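Local coordinates for protein acetoacetate decarboxylase (Sphingomonas wittichii, PDB 5UPB) that is an acetoacetate decarboxylase-like lyase that probably acts on carbonyl substrates through a Schiff-base intermediate, as its family does, at residues 29-34 / 53-58; 217-222 / 233-238; 84-89 / 102-107. All coordinates share one frame; numbering follows the deposited sequence.

Contact 1 of 3, residues 29-34 / 53-58; sequences TVYLRC and LCMAYV
The Tyr-31 ring meets strand 53-58 with Cys-54 O at its edge, near the ring plane, while Met-55 CB and Leu-53 CD1 come up obliquely. On one ring face lies a group of its own strand: Thr-29 CG2, 3.7 Å above the plane and offset toward the rim. Strands 29-34 and 53-58 are antiparallel neighbours in the β-rich acetoacetate decarboxylase fold. Tyr-31 and Met-55, a non-hydrogen-bonded pair, lie side by side and point the same way, with Met-55 CB 3.8 Å from Tyr-31 CD1. Met-55 holds CG between its backbone N and carbonyl carbon (chi1 83°), and its thioether then leads off beside the ring. The Met-aromatic contact that results is oblique, Met-55 SD standing 5.4 Å from the Tyr-31 ring centroid and 60° off the normal. Beyond the pair, Tyr-31 OH is held by Arg-175 N, and Tyr-98 of strand 95-105 packs against Tyr-31, Leu-53 and Met-55.

Two reciprocal pairs of backbone hydrogen bonds join Val-30 with Ala-56 and Leu-32 with Cys-54. Ala-56 N gives a 2.8 Å bond to Val-30 O nearly along the C=O axis, whereas Leu-32 N sits 33° out of the carbonyl plane of Cys-54. The sheet face bearing Val-30, Leu-32, Cys-54 and Ala-56 is buried, partly under Leu-161 of strand 156-166. At one end of that face Cys-34 SG and Cys-54 SG approach to 4.2 Å as a plain van der Waals pair, too far apart for a disulfide. On the opposite face, Tyr-57 OH is hydrogen-bonded to Glu-83. Thr-29 OG1, buried and without a hydrogen-bond partner in the model, rests 3.6 Å from Tyr-57 CB.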
# COMPACT_ATOMS: atom_id res chain seq x y z
N THR A 29 -5.80 -21.14 -10.32
CA THR A 29 -7.22 -21.25 -10.59
C THR A 29 -7.85 -22.43 -9.87
O THR A 29 -7.30 -23.55 -9.88
CB THR A 29 -7.46 -21.37 -12.10
OG1 THR A 29 -6.91 -20.21 -12.74
CG2 THR A 29 -8.94 -21.48 -12.43
N VAL A 30 -9.01 -22.18 -9.25
CA VAL A 30 -9.83 -23.21 -8.65
C VAL A 30 -11.20 -23.17 -9.30
O VAL A 30 -11.85 -22.11 -9.37
CB VAL A 30 -9.94 -23.03 -7.13
CG1 VAL A 30 -10.93 -24.06 -6.57
CG2 VAL A 30 -8.57 -23.18 -6.52
N TYR A 31 -11.62 -24.31 -9.80
CA TYR A 31 -12.94 -24.46 -10.37
C TYR A 31 -13.93 -24.93 -9.31
O TYR A 31 -13.59 -25.72 -8.42
CB TYR A 31 -12.90 -25.45 -11.53
CG TYR A 31 -12.05 -24.94 -12.65
CD1 TYR A 31 -12.49 -23.90 -13.47
CD2 TYR A 31 -10.80 -25.51 -12.92
CE1 TYR A 31 -11.69 -23.41 -14.50
CE2 TYR A 31 -10.01 -25.03 -13.95
CZ TYR A 31 -10.46 -23.99 -14.75
OH TYR A 31 -9.68 -23.53 -15.79
N LEU A 32 -15.13 -24.38 -9.38
CA LEU A 32 -16.20 -24.58 -8.42
C LEU A 32 -17.51 -24.77 -9.15
O LEU A 32 -17.68 -24.34 -10.29
CB LEU A 32 -16.40 -23.35 -7.51
CG LEU A 32 -15.21 -22.68 -6.90
CD1 LEU A 32 -15.72 -21.40 -6.29
CD2 LEU A 32 -14.61 -23.60 -5.87
N ARG A 33 -18.49 -25.30 -8.42
CA ARG A 33 -19.87 -25.33 -8.88
C ARG A 33 -20.73 -24.76 -7.77
O ARG A 33 -20.61 -25.18 -6.62
CB ARG A 33 -20.34 -26.74 -9.25
CG ARG A 33 -21.75 -26.77 -9.87
CD ARG A 33 -22.14 -28.17 -10.36
NE ARG A 33 -21.16 -28.71 -11.30
CZ ARG A 33 -20.45 -29.83 -11.12
NH1 ARG A 33 -20.61 -30.58 -10.03
NH2 ARG A 33 -19.58 -30.21 -12.05
N CYS A 34 -21.51 -23.74 -8.09
CA CYS A 34 -22.48 -23.15 -7.18
C CYS A 34 -23.87 -23.40 -7.72
O CYS A 34 -24.06 -23.97 -8.81
CB CYS A 34 -22.25 -21.64 -6.99
SG CYS A 34 -20.65 -21.19 -6.36
N LEU A 53 -20.98 -23.92 -13.00
CA LEU A 53 -19.52 -23.83 -13.01
C LEU A 53 -19.09 -22.38 -12.83
O LEU A 53 -19.66 -21.48 -13.45
CB LEU A 53 -18.95 -24.35 -14.32
CG LEU A 53 -17.44 -24.14 -14.50
CD1 LEU A 53 -16.60 -24.94 -13.47
CD2 LEU A 53 -17.00 -24.46 -15.92
N CYS A 54 -18.14 -22.16 -11.93
CA CYS A 54 -17.48 -20.89 -11.65
C CYS A 54 -16.00 -21.16 -11.61
O CYS A 54 -15.58 -22.31 -11.39
CB CYS A 54 -17.88 -20.25 -10.30
SG CYS A 54 -19.55 -19.96 -10.24
N MET A 55 -15.21 -20.12 -11.87
CA MET A 55 -13.77 -20.22 -11.67
C MET A 55 -13.34 -19.08 -10.75
O MET A 55 -13.77 -17.93 -10.93
CB MET A 55 -12.93 -20.16 -12.96
CG MET A 55 -12.61 -18.88 -13.52
SD MET A 55 -11.44 -19.20 -14.86
CE MET A 55 -12.41 -18.59 -16.22
N ALA A 56 -12.57 -19.42 -9.74
CA ALA A 56 -11.85 -18.43 -8.94
C ALA A 56 -10.38 -18.42 -9.39
O ALA A 56 -9.82 -19.50 -9.63
CB ALA A 56 -11.94 -18.78 -7.46
N TYR A 57 -9.80 -17.23 -9.59
CA TYR A 57 -8.36 -17.18 -9.85
C TYR A 57 -7.68 -16.04 -9.12
O TYR A 57 -8.28 -15.01 -8.81
CB TYR A 57 -8.02 -17.09 -11.36
CG TYR A 57 -8.34 -15.79 -12.07
CD1 TYR A 57 -7.55 -14.66 -11.91
CD2 TYR A 57 -9.43 -15.70 -12.91
CE1 TYR A 57 -7.86 -13.47 -12.56
CE2 TYR A 57 -9.73 -14.53 -13.57
CZ TYR A 57 -8.96 -13.43 -13.39
OH TYR A 57 -9.25 -12.28 -14.07
N VAL A 58 -6.39 -16.26 -8.89
CA VAL A 58 -5.46 -15.21 -8.51
C VAL A 58 -4.30 -15.28 -9.48
O VAL A 58 -3.75 -16.37 -9.71
CB VAL A 58 -4.92 -15.39 -7.07
CG1 VAL A 58 -3.90 -14.31 -6.78
CG2 VAL A 58 -6.07 -15.42 -6.08

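Contact 2 of 3, residues 217-222 / 233-238; sequences PFIELG and ADHEVL
Apolar contacts make up most of the meeting between Pro-217, Ile-219 and Leu-221 and the facing Val-237, His-235 and Ala-233. Pro-217 CG and Val-237 CG1 lie 3.7 Å apart as the two side chains slide past each other in opposite directions. Ile-219 uses its CG2 branch, set between the backbone N and the carbonyl carbon, which touches both Val-237 CG2 (3.9 Å) and His-235 NE2 (3.8 Å), crossing each side chain at a slant. Leu-221 CD1 comes to 3.5 Å from Ala-233 CA and also lies at the edge of the His-235 ring, in its plane.

These are the ends of strands 206-221 and 235-249, antiparallel neighbours in the β-sheet of the fold that splay apart here: their short axes approach only to 7.9 Å, and side chains fill the gap, with Val-30 and Leu-32 of strand 21-34 packing against Pro-217 and Ile-219.

Polar contacts centre on the imidazole. A water in the ring plane is 2.6 Å from His-235 NE2 and donates a weak, 3.3 Å bond to Ile-219 O. On the other ring nitrogen, a hydrogen bond between His-235 ND1 and Phe-232 O helps fix the ring's rotation.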
# COMPACT_ATOMS: atom_id res chain seq x y z
N PRO A 217 -6.96 -28.61 -4.65
CA PRO A 217 -7.22 -27.19 -4.42
C PRO A 217 -7.80 -26.90 -3.05
O PRO A 217 -8.35 -27.77 -2.37
CB PRO A 217 -8.27 -26.85 -5.49
CG PRO A 217 -9.05 -28.14 -5.63
CD PRO A 217 -8.02 -29.25 -5.46
N PHE A 218 -7.74 -25.63 -2.67
CA PHE A 218 -8.57 -25.18 -1.58
C PHE A 218 -8.96 -23.75 -1.86
O PHE A 218 -8.26 -23.03 -2.58
CB PHE A 218 -7.89 -25.31 -0.21
CG PHE A 218 -7.24 -24.06 0.27
CD1 PHE A 218 -7.97 -23.05 0.87
CD2 PHE A 218 -5.88 -23.91 0.15
CE1 PHE A 218 -7.35 -21.88 1.30
CE2 PHE A 218 -5.25 -22.76 0.57
CZ PHE A 218 -5.99 -21.74 1.15
N ILE A 219 -10.13 -23.38 -1.38
CA ILE A 219 -10.61 -22.03 -1.50
C ILE A 219 -11.32 -21.71 -0.20
O ILE A 219 -12.01 -22.56 0.37
CB ILE A 219 -11.52 -21.87 -2.73
CG1 ILE A 219 -12.12 -20.46 -2.76
CG2 ILE A 219 -12.62 -22.92 -2.71
CD1 ILE A 219 -12.74 -20.14 -4.10
N GLU A 220 -11.21 -20.47 0.25
CA GLU A 220 -11.91 -20.05 1.46
C GLU A 220 -12.41 -18.65 1.17
O GLU A 220 -11.60 -17.74 0.96
CB GLU A 220 -11.02 -20.08 2.71
CG GLU A 220 -11.68 -19.51 3.97
CD GLU A 220 -10.73 -19.46 5.14
OE1 GLU A 220 -10.41 -20.53 5.69
OE2 GLU A 220 -10.28 -18.35 5.50
N LEU A 221 -13.73 -18.51 1.11
CA LEU A 221 -14.34 -17.22 0.87
C LEU A 221 -14.42 -16.46 2.19
O LEU A 221 -14.75 -17.03 3.23
CB LEU A 221 -15.73 -17.42 0.28
CG LEU A 221 -15.77 -18.03 -1.12
CD1 LEU A 221 -17.20 -18.43 -1.43
CD2 LEU A 221 -15.24 -17.07 -2.17
N GLY A 222 -14.18 -15.15 2.13
CA GLY A 222 -14.40 -14.26 3.24
C GLY A 222 -15.76 -13.58 3.19
O GLY A 222 -16.68 -14.02 2.49
N ALA A 233 -20.82 -18.88 -1.93
CA ALA A 233 -20.45 -19.53 -0.68
C ALA A 233 -20.79 -21.01 -0.70
O ALA A 233 -20.01 -21.84 -0.20
CB ALA A 233 -21.15 -18.85 0.51
N ASP A 234 -21.95 -21.37 -1.22
CA ASP A 234 -22.39 -22.76 -1.12
C ASP A 234 -21.92 -23.47 -2.38
O ASP A 234 -22.63 -23.52 -3.39
CB ASP A 234 -23.90 -22.82 -0.95
CG ASP A 234 -24.40 -24.23 -0.73
OD1 ASP A 234 -23.78 -24.95 0.07
OD2 ASP A 234 -25.41 -24.60 -1.36
N HIS A 235 -20.68 -23.96 -2.35
CA HIS A 235 -20.09 -24.47 -3.58
C HIS A 235 -19.55 -25.88 -3.36
O HIS A 235 -19.34 -26.34 -2.24
CB HIS A 235 -18.96 -23.57 -4.08
CG HIS A 235 -17.88 -23.36 -3.08
ND1 HIS A 235 -17.66 -22.15 -2.46
CD2 HIS A 235 -16.98 -24.22 -2.55
CE1 HIS A 235 -16.65 -22.27 -1.61
NE2 HIS A 235 -16.22 -23.51 -1.65
N GLU A 236 -19.33 -26.53 -4.49
CA GLU A 236 -18.59 -27.77 -4.58
C GLU A 236 -17.26 -27.44 -5.23
O GLU A 236 -17.23 -26.79 -6.28
CB GLU A 236 -19.34 -28.80 -5.42
CG GLU A 236 -18.55 -30.12 -5.63
CD GLU A 236 -19.23 -31.10 -6.60
OE1 GLU A 236 -18.66 -32.20 -6.84
OE2 GLU A 236 -20.31 -30.75 -7.15
N VAL A 237 -16.17 -27.84 -4.59
CA VAL A 237 -14.83 -27.61 -5.14
C VAL A 237 -14.52 -28.73 -6.13
O VAL A 237 -14.53 -29.90 -5.78
CB VAL A 237 -13.79 -27.54 -4.02
CG1 VAL A 237 -12.45 -27.21 -4.59
CG2 VAL A 237 -14.19 -26.51 -2.97
N LEU A 238 -14.26 -28.36 -7.37
CA LEU A 238 -14.08 -29.35 -8.44
C LEU A 238 -12.63 -29.68 -8.72
O LEU A 238 -12.26 -30.84 -8.80
CB LEU A 238 -14.75 -28.85 -9.72
CG LEU A 238 -16.22 -28.46 -9.60
CD1 LEU A 238 -16.70 -27.88 -10.92
CD2 LEU A 238 -17.07 -29.68 -9.22
O HOH W 1 -14.51 -24.70 -0.07

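Contact 3 of 3, residues 84-89 / 102-107; sequences AALSIA and FVWVDK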
# COMPACT_ATOMS: atom_id res chain seq x y z
N ALA A 84 -7.42 -10.79 -8.82
CA ALA A 84 -8.19 -11.92 -8.35
C ALA A 84 -9.63 -11.78 -8.86
O ALA A 84 -10.19 -10.68 -8.90
CB ALA A 84 -8.16 -11.99 -6.83
N ALA A 85 -10.26 -12.91 -9.15
CA ALA A 85 -11.60 -12.85 -9.70
C ALA A 85 -12.40 -14.08 -9.35
O ALA A 85 -11.87 -15.18 -9.16
CB ALA A 85 -11.57 -12.69 -11.21
N LEU A 86 -13.72 -13.86 -9.34
CA LEU A 86 -14.73 -14.92 -9.33
C LEU A 86 -15.58 -14.76 -10.58
O LEU A 86 -16.25 -13.73 -10.74
CB LEU A 86 -15.59 -14.80 -8.06
CG LEU A 86 -14.79 -14.91 -6.77
CD1 LEU A 86 -15.60 -14.48 -5.55
CD2 LEU A 86 -14.35 -16.36 -6.60
N SER A 87 -15.52 -15.74 -11.48
CA SER A 87 -16.16 -15.65 -12.78
C SER A 87 -17.16 -16.78 -12.95
O SER A 87 -16.94 -17.89 -12.48
CB SER A 87 -15.15 -15.72 -13.97
OG SER A 87 -14.17 -14.73 -13.89
N ILE A 88 -18.21 -16.51 -13.73
CA ILE A 88 -19.37 -17.39 -13.86
C ILE A 88 -19.43 -17.93 -15.28
O ILE A 88 -19.41 -17.17 -16.25
CB ILE A 88 -20.66 -16.63 -13.51
CG1 ILE A 88 -20.56 -16.09 -12.08
CG2 ILE A 88 -21.90 -17.51 -13.72
CD1 ILE A 88 -21.66 -15.11 -11.70
N ALA A 89 -19.52 -19.26 -15.40
CA ALA A 89 -19.70 -19.84 -16.73
C ALA A 89 -21.13 -19.56 -17.20
O ALA A 89 -22.08 -19.71 -16.43
CB ALA A 89 -19.42 -21.34 -16.71
N PHE A 102 -17.04 -10.60 -10.17
CA PHE A 102 -16.28 -9.88 -9.15
C PHE A 102 -14.79 -10.01 -9.48
O PHE A 102 -14.25 -11.12 -9.45
CB PHE A 102 -16.52 -10.45 -7.75
CG PHE A 102 -17.96 -10.50 -7.32
CD1 PHE A 102 -18.92 -9.73 -7.92
CD2 PHE A 102 -18.33 -11.34 -6.29
CE1 PHE A 102 -20.24 -9.79 -7.50
CE2 PHE A 102 -19.63 -11.41 -5.89
CZ PHE A 102 -20.58 -10.63 -6.49
N VAL A 103 -14.13 -8.87 -9.68
CA VAL A 103 -12.70 -8.80 -9.96
C VAL A 103 -12.09 -7.73 -9.08
O VAL A 103 -12.65 -6.63 -8.95
CB VAL A 103 -12.45 -8.47 -11.44
CG1 VAL A 103 -10.94 -8.47 -11.77
CG2 VAL A 103 -13.20 -9.45 -12.33
N TRP A 104 -10.93 -8.04 -8.48
CA TRP A 104 -10.13 -7.08 -7.72
C TRP A 104 -8.73 -7.06 -8.33
O TRP A 104 -8.16 -8.12 -8.60
CB TRP A 104 -10.06 -7.44 -6.22
CG TRP A 104 -11.42 -7.51 -5.52
CD1 TRP A 104 -12.03 -6.50 -4.79
CD2 TRP A 104 -12.33 -8.62 -5.49
NE1 TRP A 104 -13.24 -6.94 -4.30
CE2 TRP A 104 -13.45 -8.23 -4.73
CE3 TRP A 104 -12.30 -9.91 -6.04
CZ2 TRP A 104 -14.53 -9.07 -4.50
CZ3 TRP A 104 -13.39 -10.75 -5.80
CH2 TRP A 104 -14.49 -10.32 -5.02
N VAL A 105 -8.20 -5.86 -8.57
CA VAL A 105 -6.91 -5.65 -9.21
C VAL A 105 -6.18 -4.61 -8.37
O VAL A 105 -6.79 -3.86 -7.60
CB VAL A 105 -7.09 -5.22 -10.71
CG1 VAL A 105 -7.73 -3.83 -10.84
CG2 VAL A 105 -5.78 -5.24 -11.45
N ASP A 106 -4.86 -4.55 -8.51
CA ASP A 106 -4.12 -3.60 -7.67
C ASP A 106 -3.48 -2.45 -8.45
O ASP A 106 -2.60 -1.78 -7.91
CB ASP A 106 -3.07 -4.30 -6.80
CG ASP A 106 -2.02 -5.05 -7.60
OD1 ASP A 106 -1.98 -4.90 -8.82
OD2 ASP A 106 -1.18 -5.74 -6.97
N LYS A 107 -3.92 -2.20 -9.68
CA LYS A 107 -3.47 -1.06 -10.45
C LYS A 107 -4.70 -0.47 -11.13
O LYS A 107 -5.46 -1.18 -11.78
CB LYS A 107 -2.41 -1.46 -11.50
CG LYS A 107 -1.09 -1.94 -10.92
CD LYS A 107 -0.34 -0.81 -10.26
CE LYS A 107 0.87 -1.27 -9.45
NZ LYS A 107 1.78 -2.05 -10.38
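Leu-86, Phe-102 and Trp-104 all set CG beside the backbone N and anti to the carbonyl carbon (chi1 -60°, -56° and -59°), and these torsions bring a leucine methyl to the rims of two aromatic rings. With the leucine chain extended at chi2, Leu-86 CD1 lies 4.2 Å from Phe-102 CD2 and 4.3 Å from Trp-104 CZ3. Both approaches come at a ring edge, near the ring plane, so the leucine covers neither aromatic face. Both rings have further partners: Phe-102 stacks on Phe-6 of a neighbouring subunit, and Trp-104 NE1 is hydrogen-bonded to Glu-227.

Ala-84 O also sits at the indole edge, 3.6 Å from Trp-104 CE3. This oxygen is well used: it accepts a straight 2.8 Å bond from Trp-104 N and a CA-H...O contact from Val-103. Ala-84 N answers with a bond to Trp-104 O, closing the reciprocal pair. Further along, Leu-86 N binds Phe-102 O at 2.8 Å, but the return bond from Phe-102 N to Leu-86 O stretches to 3.3 Å where the chain turns a corner at Phe-102.

On the other face of the sheet, Ala-85 and Val-103 form the non-hydrogen-bonded pair between these two bonded ones. Their small side chains stay close to the backbone, Ala-85 CB touching Val-103 CG2 at 3.8 Å, and Ala-85 packs in turn against Tyr-57 of strand 53-65. On the face of Leu-86 and Trp-104, Phe-159 of strand 156-166 packs against both. Hydrogen-bonded and non-hydrogen-bonded pairs alternate as in any antiparallel pairing; because strands 80-92 and 95-105 follow each other directly in the chain, they form a β-hairpin, here near the middle of the subunit.

How the contacts relate
Contacts 1 and 3 are buried, regular antiparallel pairings stitched by backbone hydrogen bonds; contact 2 lies nearer the surface, where diverging strands meet through side chains and a water. Contact 1 stands between the others in the sheet. Strand 53-65 pairs with strand 80-92 of contact 3, with Ser-87 N 2.9 Å from Met-55 O in a probable hydrogen bond. On its other flank, strand 21-34 borders strand 235-249 of contact 2, where Arg-33 NH1 and Glu-236 OE2 form a 2.9 Å salt bridge. Contacts 2 and 3, their centres about 15 Å apart, meet more lightly, through Leu-221 CD2 and Leu-86 CD1.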